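Local coordinates for putative endoribonuclease (Klebsiella pneumoniae, PDB 3LYB), which probably acts as an endoribonuclease of the L-PSP family, in the YjgF-like clan, although its substrate is not established, at residues R102-F107 with V127-E132; V98-N103 with E142-V147; P68-S73 with Y110-K115. All blocks are in the same frame, centred on the assembly; numbering follows the deposited sequence.

Contact 1 of 3, residues R102-F107 with V127-E132; sequences RNLDHF and VVQVSE. With CA (calcium ion), chain G.
The amide oxygen of Gln129 reaches the start of the turn at 102-107, where OE1 accepts from the backbone N of Leu104 at 2.7 Å. The approach is nearly straight at the hydrogen (171°), but the N-H comes in from above the carbonyl plane. A second bond lies further along: Arg102 NE gives its hydrogen to the carbonyl O of Ser131 at 2.9 Å, within the guanidinium plane, so a backbone carbonyl meets the edge of the charged group. On the apolar side, Leu104 CD2 sits 3.5 Å from Val127 CG1, and CE1 of Phe107 is 4.0 Å from Val127 CG2.

Behind these contacts, Gln129 runs out in full extension, CG opposite the backbone N (chi1 -177°), which carries its amide across the gap. Asn103 shapes the receiving turn: its OD1 accepts from Asp105 N at 2.8 Å, an Asx turn leading into the 3-10 segment 104-106. Beyond Ser131, Glu132 OE1 binds a calcium ion that also holds three waters.

The contact thus fastens the connection between strand 94-101 and helix 107-115 onto the end of strand 124-129, which pairs with a strand of the second subunit.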
loop_
_atom_site.group_PDB
_atom_site.type_symbol
_atom_site.label_atom_id
_atom_site.label_comp_id
_atom_site.label_asym_id
_atom_site.label_seq_id
_atom_site.Cartn_x
_atom_site.Cartn_y
_atom_site.Cartn_z
ATOM N N ARG B 102 18.123 -7.650 -1.745
ATOM C CA ARG B 102 16.712 -7.303 -1.737
ATOM C C ARG B 102 16.173 -7.202 -0.317
ATOM O O ARG B 102 15.175 -6.544 -0.079
ATOM C CB ARG B 102 15.900 -8.343 -2.520
ATOM C CG ARG B 102 15.981 -8.093 -4.010
ATOM C CD ARG B 102 14.857 -8.670 -4.791
ATOM N NE ARG B 102 13.656 -7.880 -4.651
ATOM C CZ ARG B 102 12.449 -8.375 -4.385
ATOM N NH1 ARG B 102 12.262 -9.683 -4.254
ATOM N NH2 ARG B 102 11.412 -7.548 -4.288
ATOM N N ASN B 103 16.827 -7.872 0.624
ATOM C CA ASN B 103 16.326 -7.965 1.995
ATOM C C ASN B 103 17.443 -8.230 2.999
ATOM O O ASN B 103 17.929 -9.360 3.104
ATOM C CB ASN B 103 15.299 -9.090 2.092
ATOM C CG ASN B 103 14.562 -9.084 3.402
ATOM O OD1 ASN B 103 15.096 -8.716 4.453
ATOM N ND2 ASN B 103 13.319 -9.476 3.348
ATOM N N LEU B 104 17.827 -7.209 3.755
ATOM C CA LEU B 104 18.927 -7.383 4.703
ATOM C C LEU B 104 18.655 -8.398 5.834
ATOM O O LEU B 104 19.580 -8.771 6.571
ATOM C CB LEU B 104 19.423 -6.044 5.266
ATOM C CG LEU B 104 20.214 -5.184 4.276
ATOM C CD1 LEU B 104 20.612 -3.844 4.880
ATOM C CD2 LEU B 104 21.453 -5.896 3.750
ATOM N N ASP B 105 17.413 -8.859 5.965
ATOM C CA ASP B 105 17.146 -9.891 6.933
ATOM C C ASP B 105 17.871 -11.171 6.519
ATOM O O ASP B 105 18.073 -12.064 7.335
ATOM C CB ASP B 105 15.655 -10.097 7.131
ATOM C CG ASP B 105 14.990 -8.917 7.885
ATOM O OD1 ASP B 105 15.692 -8.078 8.509
ATOM O OD2 ASP B 105 13.743 -8.829 7.863
ATOM N N HIS B 106 18.293 -11.214 5.260
ATOM C CA HIS B 106 19.047 -12.302 4.669
ATOM C C HIS B 106 20.552 -12.233 5.003
ATOM O O HIS B 106 21.319 -13.137 4.668
ATOM C CB HIS B 106 18.907 -12.229 3.145
ATOM C CG HIS B 106 17.603 -12.737 2.612
ATOM N ND1 HIS B 106 17.051 -12.265 1.441
ATOM C CD2 HIS B 106 16.752 -13.684 3.071
ATOM C CE1 HIS B 106 15.916 -12.898 1.198
ATOM N NE2 HIS B 106 15.714 -13.764 2.171
ATOM N N PHE B 107 20.976 -11.149 5.640
ATOM C CA PHE B 107 22.387 -10.950 5.904
ATOM C C PHE B 107 23.111 -12.052 6.688
ATOM O O PHE B 107 24.189 -12.484 6.276
ATOM C CB PHE B 107 22.673 -9.605 6.564
ATOM C CG PHE B 107 24.115 -9.355 6.697
ATOM C CD1 PHE B 107 24.863 -9.038 5.580
ATOM C CD2 PHE B 107 24.750 -9.546 7.914
ATOM C CE1 PHE B 107 26.241 -8.856 5.681
ATOM C CE2 PHE B 107 26.132 -9.383 8.020
ATOM C CZ PHE B 107 26.877 -9.029 6.897
ATOM N N VAL B 127 27.434 -3.114 2.191
ATOM C CA VAL B 127 26.233 -3.931 2.214
ATOM C C VAL B 127 25.035 -3.003 2.205
ATOM O O VAL B 127 24.830 -2.254 3.164
ATOM C CB VAL B 127 26.170 -4.760 3.502
ATOM C CG1 VAL B 127 24.941 -5.603 3.501
ATOM C CG2 VAL B 127 27.421 -5.622 3.677
ATOM N N VAL B 128 24.243 -3.043 1.135
ATOM C CA VAL B 128 22.996 -2.270 1.087
ATOM C C VAL B 128 21.790 -3.065 0.583
ATOM O O VAL B 128 21.919 -3.987 -0.234
ATOM C CB VAL B 128 23.125 -0.998 0.234
ATOM C CG1 VAL B 128 24.126 -0.032 0.872
ATOM C CG2 VAL B 128 23.453 -1.338 -1.247
ATOM N N GLN B 129 20.610 -2.672 1.068
ATOM C CA GLN B 129 19.356 -3.212 0.570
ATOM C C GLN B 129 18.847 -2.328 -0.553
ATOM O O GLN B 129 18.511 -1.145 -0.346
ATOM C CB GLN B 129 18.308 -3.327 1.672
ATOM C CG GLN B 129 17.011 -3.965 1.186
ATOM C CD GLN B 129 16.043 -4.332 2.310
ATOM O OE1 GLN B 129 16.422 -4.907 3.334
ATOM N NE2 GLN B 129 14.793 -4.012 2.110
ATOM N N VAL B 130 18.773 -2.913 -1.739
ATOM C CA VAL B 130 18.191 -2.223 -2.887
ATOM C C VAL B 130 16.855 -2.872 -3.247
ATOM O O VAL B 130 16.451 -3.819 -2.606
ATOM C CB VAL B 130 19.183 -2.190 -4.072
ATOM C CG1 VAL B 130 20.553 -1.606 -3.608
ATOM C CG2 VAL B 130 19.353 -3.566 -4.666
ATOM N N SER B 131 16.172 -2.366 -4.268
ATOM C CA SER B 131 14.862 -2.890 -4.635
ATOM C C SER B 131 14.995 -4.148 -5.450
ATOM O O SER B 131 14.307 -5.116 -5.201
ATOM C CB SER B 131 14.046 -1.881 -5.435
ATOM O OG SER B 131 14.037 -0.602 -4.813
ATOM N N GLU B 132 15.876 -4.153 -6.436
ATOM C CA GLU B 132 15.881 -5.251 -7.366
ATOM C C GLU B 132 17.237 -5.373 -8.041
ATOM O O GLU B 132 17.963 -4.392 -8.126
ATOM C CB GLU B 132 14.768 -5.040 -8.399
ATOM C CG GLU B 132 14.271 -6.305 -8.974
ATOM C CD GLU B 132 13.047 -6.136 -9.833
ATOM O OE1 GLU B 132 12.050 -5.501 -9.400
ATOM O OE2 GLU B 132 13.072 -6.668 -10.960
HETATM CA CA CA G . 9.913 -5.458 -11.111
HETATM O O HOH W 1 9.212 -7.226 -9.465
HETATM O O HOH W 2 8.371 -4.841 -12.840
HETATM O O HOH W 3 9.971 -3.607 -9.615
#

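Contact 2 of 3, residues V98-N103 with E142-V147; sequences VQYFRN and EVEATV
Tyr100 turns its ring carbon CG anti to its own carbonyl carbon (chi1 -62°), which lays the ring edge beside the backbone of Glu142, while the first torsion of Gln99 (-63°) sets CG against Val143, and the bend at chi2 then turns the amide aside. Their strand, 94-101, and strand 141-148 form an antiparallel pair in the YjgF-like alpha/beta fold, with strand 124-129 on the other side of 94-101.

Four backbone hydrogen bonds define the register. Val98 and Glu144 form one hydrogen-bonded pair, Val98 N giving to Glu144 O at 2.8 Å and Glu144 N returning to Val98 O at 2.7 Å; Tyr100 and Glu142 form the next. Between them Gln99 and Val143 make a non-hydrogen-bonded pair. The local strand axes run 4.7 Å apart at an angle of 173°.

On the face bearing Gln99 and Val143, the two side chains lie alongside, pointing the same way, with Gln99 CG 3.7 Å from Val143 CG2. Beyond CG, OE1 of Gln99 bonds to Tyr110 OH of helix 107-115, while NE2 bonds to Ser125 OG and Thr126 O of strand 124-129, so its buried polar end is satisfied.

The other face carries Val98, Tyr100, Glu142 and Glu144 and looks toward neighbouring subunits. Glu144 is extended, and its carboxylate takes a hydrogen bond from Thr126 and a salt bridge from Lys96, both of the third subunit. Near the end of strand 94-101, Glu142 O lies close to the plane of the Tyr100 ring, 3.5 Å from its CD2.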
loop_
_atom_site.group_PDB
_atom_site.type_symbol
_atom_site.label_atom_id
_atom_site.label_comp_id
_atom_site.label_asym_id
_atom_site.label_seq_id
_atom_site.Cartn_x
_atom_site.Cartn_y
_atom_site.Cartn_z
ATOM N N VAL B 98 31.297 -5.174 -2.914
ATOM C CA VAL B 98 30.040 -4.429 -2.758
ATOM C C VAL B 98 28.882 -5.434 -2.870
ATOM O O VAL B 98 28.733 -6.107 -3.890
ATOM C CB VAL B 98 29.901 -3.198 -3.718
ATOM C CG1 VAL B 98 28.623 -2.456 -3.427
ATOM C CG2 VAL B 98 31.064 -2.245 -3.551
ATOM N N GLN B 99 28.100 -5.549 -1.799
ATOM C CA GLN B 99 27.030 -6.535 -1.733
ATOM C C GLN B 99 25.636 -5.915 -1.651
ATOM O O GLN B 99 25.336 -5.153 -0.740
ATOM C CB GLN B 99 27.265 -7.456 -0.547
ATOM C CG GLN B 99 28.555 -8.284 -0.667
ATOM C CD GLN B 99 29.377 -8.236 0.597
ATOM O OE1 GLN B 99 29.888 -9.247 1.037
ATOM N NE2 GLN B 99 29.518 -7.049 1.186
ATOM N N TYR B 100 24.788 -6.288 -2.604
ATOM C CA TYR B 100 23.457 -5.737 -2.784
ATOM C C TYR B 100 22.386 -6.769 -2.457
ATOM O O TYR B 100 22.360 -7.846 -3.038
ATOM C CB TYR B 100 23.305 -5.328 -4.241
ATOM C CG TYR B 100 24.262 -4.252 -4.722
ATOM C CD1 TYR B 100 24.040 -2.917 -4.405
ATOM C CD2 TYR B 100 25.369 -4.572 -5.515
ATOM C CE1 TYR B 100 24.888 -1.924 -4.839
ATOM C CE2 TYR B 100 26.238 -3.578 -5.973
ATOM C CZ TYR B 100 25.976 -2.246 -5.637
ATOM O OH TYR B 100 26.804 -1.224 -6.064
ATOM N N PHE B 101 21.490 -6.426 -1.540
ATOM C CA PHE B 101 20.417 -7.325 -1.131
ATOM C C PHE B 101 19.058 -6.763 -1.443
ATOM O O PHE B 101 18.845 -5.551 -1.355
ATOM C CB PHE B 101 20.420 -7.513 0.383
ATOM C CG PHE B 101 21.595 -8.254 0.919
ATOM C CD1 PHE B 101 22.847 -7.647 0.996
ATOM C CD2 PHE B 101 21.440 -9.561 1.397
ATOM C CE1 PHE B 101 23.934 -8.341 1.535
ATOM C CE2 PHE B 101 22.528 -10.260 1.936
ATOM C CZ PHE B 101 23.782 -9.641 2.003
ATOM N N ARG B 102 18.123 -7.650 -1.745
ATOM C CA ARG B 102 16.712 -7.303 -1.737
ATOM C C ARG B 102 16.173 -7.202 -0.317
ATOM O O ARG B 102 15.175 -6.544 -0.079
ATOM C CB ARG B 102 15.900 -8.343 -2.520
ATOM C CG ARG B 102 15.981 -8.093 -4.010
ATOM C CD ARG B 102 14.857 -8.670 -4.791
ATOM N NE ARG B 102 13.656 -7.880 -4.651
ATOM C CZ ARG B 102 12.449 -8.375 -4.385
ATOM N NH1 ARG B 102 12.262 -9.683 -4.254
ATOM N NH2 ARG B 102 11.412 -7.548 -4.288
ATOM N N ASN B 103 16.827 -7.872 0.624
ATOM C CA ASN B 103 16.326 -7.965 1.995
ATOM C C ASN B 103 17.443 -8.230 2.999
ATOM O O ASN B 103 17.929 -9.360 3.104
ATOM C CB ASN B 103 15.299 -9.090 2.092
ATOM C CG ASN B 103 14.562 -9.084 3.402
ATOM O OD1 ASN B 103 15.096 -8.716 4.453
ATOM N ND2 ASN B 103 13.319 -9.476 3.348
ATOM N N GLU B 142 23.506 -9.773 -4.947
ATOM C CA GLU B 142 24.421 -9.576 -6.056
ATOM C C GLU B 142 25.680 -8.948 -5.490
ATOM O O GLU B 142 25.587 -7.941 -4.769
ATOM C CB GLU B 142 23.821 -8.669 -7.125
ATOM C CG GLU B 142 24.905 -7.978 -7.938
ATOM C CD GLU B 142 24.429 -7.385 -9.244
ATOM O OE1 GLU B 142 23.224 -7.502 -9.550
ATOM O OE2 GLU B 142 25.270 -6.793 -9.972
ATOM N N VAL B 143 26.839 -9.546 -5.789
ATOM C CA VAL B 143 28.130 -9.051 -5.256
ATOM C C VAL B 143 29.036 -8.529 -6.343
ATOM O O VAL B 143 29.134 -9.120 -7.402
ATOM C CB VAL B 143 28.916 -10.121 -4.474
ATOM C CG1 VAL B 143 30.184 -9.502 -3.889
ATOM C CG2 VAL B 143 28.082 -10.703 -3.367
ATOM N N GLU B 144 29.677 -7.404 -6.075
ATOM C CA GLU B 144 30.649 -6.807 -6.984
ATOM C C GLU B 144 32.024 -6.886 -6.336
ATOM O O GLU B 144 32.190 -6.523 -5.186
ATOM C CB GLU B 144 30.275 -5.347 -7.277
ATOM C CG GLU B 144 31.248 -4.580 -8.177
ATOM C CD GLU B 144 31.140 -3.063 -8.000
ATOM O OE1 GLU B 144 30.099 -2.499 -8.398
ATOM O OE2 GLU B 144 32.087 -2.419 -7.473
ATOM N N ALA B 145 33.003 -7.361 -7.083
ATOM C CA ALA B 145 34.312 -7.629 -6.526
ATOM C C ALA B 145 35.389 -6.787 -7.172
ATOM O O ALA B 145 35.402 -6.573 -8.386
ATOM C CB ALA B 145 34.654 -9.122 -6.652
ATOM N N THR B 146 36.299 -6.308 -6.348
ATOM C CA THR B 146 37.496 -5.679 -6.856
ATOM C C THR B 146 38.762 -6.415 -6.362
ATOM O O THR B 146 38.884 -6.772 -5.188
ATOM C CB THR B 146 37.512 -4.196 -6.530
ATOM O OG1 THR B 146 36.287 -3.621 -6.996
ATOM C CG2 THR B 146 38.664 -3.515 -7.234
ATOM N N VAL B 147 39.680 -6.648 -7.291
ATOM C CA VAL B 147 40.868 -7.451 -7.028
ATOM C C VAL B 147 42.172 -6.628 -7.122
ATOM O O VAL B 147 42.341 -5.815 -8.039
ATOM C CB VAL B 147 40.917 -8.666 -7.981
ATOM C CG1 VAL B 147 41.745 -9.745 -7.387
ATOM C CG2 VAL B 147 39.533 -9.230 -8.195
#

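Contact 3 of 3, residues P68-S73 with Y110-K115; sequences PILAQS and YSRVRK
Ser73 and Tyr110 meet where the two helices come closest, and this is the tight end of the contact. The hydroxyl OG of Ser73 lies in the plane of the Tyr110 ring, at its edge, 3.5 Å from CD1. That hydroxyl is already committed: it donates to Ile69 O one turn back at 2.6 Å, and the same carbonyl receives Ser73 N from the opposite face of its plane. Val113 fills the next position, CG2 lying 4.2 Å from Ser73 CB and 3.8 Å from Leu70 CD2.

Toward Arg112 the packing thins. Leu70 CD1 comes no nearer than 4.0 Å to Arg112 NH1, which it meets at the guanidinium edge, and Arg112 is partly exposed. The Arg112 chain bends at chi3, and its NH1 bonds to Leu54 O.

The short axes cross at -34°, 9.2 Å apart, joining helix 60-85 to helix 107-115 on the helical side of the fold. Cohesion between the segments rests on van der Waals fit of Leu70, Ser73 and Val113 with the edge of the Tyr110 ring. Hydrogen bonds instead tie helix 107-115 to strand 94-101 (Tyr110 OH to Gln99 OE1) and to Leu54, and Gln72 ties helix 60-85 to Thr138, Leu140 and Val40.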
loop_
_atom_site.group_PDB
_atom_site.type_symbol
_atom_site.label_atom_id
_atom_site.label_comp_id
_atom_site.label_asym_id
_atom_site.label_seq_id
_atom_site.Cartn_x
_atom_site.Cartn_y
_atom_site.Cartn_z
ATOM N N PRO B 68 17.167 -20.698 -0.597
ATOM C CA PRO B 68 17.443 -19.822 -1.750
ATOM C C PRO B 68 18.560 -18.788 -1.532
ATOM O O PRO B 68 19.421 -18.602 -2.417
ATOM C CB PRO B 68 16.086 -19.174 -2.023
ATOM C CG PRO B 68 15.093 -20.205 -1.484
ATOM C CD PRO B 68 15.741 -20.670 -0.222
ATOM N N ILE B 69 18.574 -18.141 -0.370
ATOM C CA ILE B 69 19.621 -17.169 -0.077
ATOM C C ILE B 69 21.004 -17.846 0.059
ATOM O O ILE B 69 22.015 -17.293 -0.410
ATOM C CB ILE B 69 19.262 -16.286 1.141
ATOM C CG1 ILE B 69 20.316 -15.215 1.410
ATOM C CG2 ILE B 69 19.092 -17.115 2.362
ATOM C CD1 ILE B 69 20.756 -14.413 0.193
ATOM N N LEU B 70 21.041 -19.031 0.686
ATOM C CA LEU B 70 22.295 -19.761 0.894
ATOM C C LEU B 70 22.839 -20.187 -0.456
ATOM O O LEU B 70 23.976 -19.884 -0.807
ATOM C CB LEU B 70 22.082 -20.965 1.823
ATOM C CG LEU B 70 21.806 -20.666 3.311
ATOM C CD1 LEU B 70 21.394 -21.933 4.078
ATOM C CD2 LEU B 70 22.983 -19.965 3.997
ATOM N N ALA B 71 21.986 -20.829 -1.240
ATOM C CA ALA B 71 22.367 -21.283 -2.563
ATOM C C ALA B 71 22.828 -20.150 -3.458
ATOM O O ALA B 71 23.845 -20.274 -4.117
ATOM C CB ALA B 71 21.223 -22.037 -3.210
ATOM N N GLN B 72 22.089 -19.045 -3.489
ATOM C CA GLN B 72 22.464 -17.909 -4.338
ATOM C C GLN B 72 23.771 -17.265 -3.862
ATOM O O GLN B 72 24.631 -16.894 -4.675
ATOM C CB GLN B 72 21.341 -16.871 -4.395
ATOM C CG GLN B 72 20.087 -17.286 -5.218
ATOM C CD GLN B 72 19.075 -16.151 -5.359
ATOM O OE1 GLN B 72 19.347 -15.020 -4.980
ATOM N NE2 GLN B 72 17.916 -16.453 -5.886
ATOM N N SER B 73 23.944 -17.154 -2.551
ATOM C CA SER B 73 25.157 -16.555 -2.046
ATOM C C SER B 73 26.336 -17.413 -2.454
ATOM O O SER B 73 27.368 -16.909 -2.944
ATOM C CB SER B 73 25.110 -16.411 -0.530
ATOM O OG SER B 73 24.019 -15.595 -0.134
ATOM N N TYR B 110 24.010 -14.830 4.336
ATOM C CA TYR B 110 25.101 -14.495 3.452
ATOM C C TYR B 110 26.460 -14.510 4.197
ATOM O O TYR B 110 27.464 -15.041 3.708
ATOM C CB TYR B 110 24.842 -13.117 2.823
ATOM C CG TYR B 110 26.024 -12.626 2.066
ATOM C CD1 TYR B 110 26.267 -13.071 0.760
ATOM C CD2 TYR B 110 26.937 -11.755 2.666
ATOM C CE1 TYR B 110 27.384 -12.648 0.053
ATOM C CE2 TYR B 110 28.052 -11.315 1.970
ATOM C CZ TYR B 110 28.269 -11.773 0.677
ATOM O OH TYR B 110 29.355 -11.331 0.003
ATOM N N SER B 111 26.457 -13.902 5.381
ATOM C CA SER B 111 27.605 -13.836 6.263
ATOM C C SER B 111 28.138 -15.229 6.627
ATOM O O SER B 111 29.332 -15.421 6.669
ATOM C CB SER B 111 27.238 -13.046 7.523
ATOM O OG SER B 111 28.304 -13.056 8.449
ATOM N N ARG B 112 27.253 -16.190 6.888
ATOM C CA ARG B 112 27.685 -17.566 7.127
ATOM C C ARG B 112 28.525 -18.004 5.924
ATOM O O ARG B 112 29.684 -18.406 6.076
ATOM C CB ARG B 112 26.480 -18.504 7.358
ATOM C CG ARG B 112 26.776 -20.012 7.199
ATOM C CD ARG B 112 25.503 -20.898 7.292
ATOM N NE ARG B 112 24.783 -20.724 8.559
ATOM C CZ ARG B 112 23.514 -21.071 8.791
ATOM N NH1 ARG B 112 22.768 -21.643 7.862
ATOM N NH2 ARG B 112 22.991 -20.851 9.981
ATOM N N VAL B 113 27.948 -17.870 4.733
ATOM C CA VAL B 113 28.599 -18.291 3.501
ATOM C C VAL B 113 29.916 -17.562 3.237
ATOM O O VAL B 113 30.901 -18.180 2.812
ATOM C CB VAL B 113 27.651 -18.141 2.303
ATOM C CG1 VAL B 113 28.277 -18.677 1.031
ATOM C CG2 VAL B 113 26.362 -18.878 2.586
ATOM N N ARG B 114 29.944 -16.259 3.495
ATOM C CA ARG B 114 31.138 -15.486 3.184
ATOM C C ARG B 114 32.322 -15.950 4.018
ATOM O O ARG B 114 33.432 -16.018 3.514
ATOM C CB ARG B 114 30.926 -13.986 3.345
ATOM C CG ARG B 114 32.021 -13.200 2.670
ATOM C CD ARG B 114 31.920 -11.723 2.850
ATOM N NE ARG B 114 31.685 -11.331 4.233
ATOM C CZ ARG B 114 31.495 -10.074 4.629
ATOM N NH1 ARG B 114 31.530 -9.075 3.741
ATOM N NH2 ARG B 114 31.267 -9.810 5.911
ATOM N N LYS B 115 32.079 -16.284 5.277
ATOM C CA LYS B 115 33.100 -16.885 6.130
ATOM C C LYS B 115 33.806 -18.102 5.482
ATOM O O LYS B 115 35.031 -18.252 5.595
ATOM C CB LYS B 115 32.500 -17.304 7.463
ATOM C CG LYS B 115 32.367 -16.192 8.453
ATOM C CD LYS B 115 31.680 -16.726 9.724
ATOM C CE LYS B 115 31.265 -15.598 10.668
ATOM N NZ LYS B 115 30.139 -16.001 11.557
#

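Contacts 1 and 2 share Arg102 and Asn103, and their centres are 10 Å apart: strand 94-101 pairs with strand 141-148 along one edge and with strand 124-129 along the other, where Val130 N lies 2.7 Å from Phe101 O. Contact 3, its centre about 12 Å from that of contact 2, joins two helices to each other, and Tyr110 carries it on to the sheet through its hydrogen bond to Gln99 and an edge-to-face meeting with Phe101. Contacts 1 and 3 (centres 13 Å apart) touch through His106 CB and Ile69 CG1, 3.7 Å apart. Contact 1 supplies a calcium ligand, Glu132 OE1, while Asn41 and Asp45 also form a calcium site; the side chains of Glu142 and Leu70 are about 14 Å from a calcium ion.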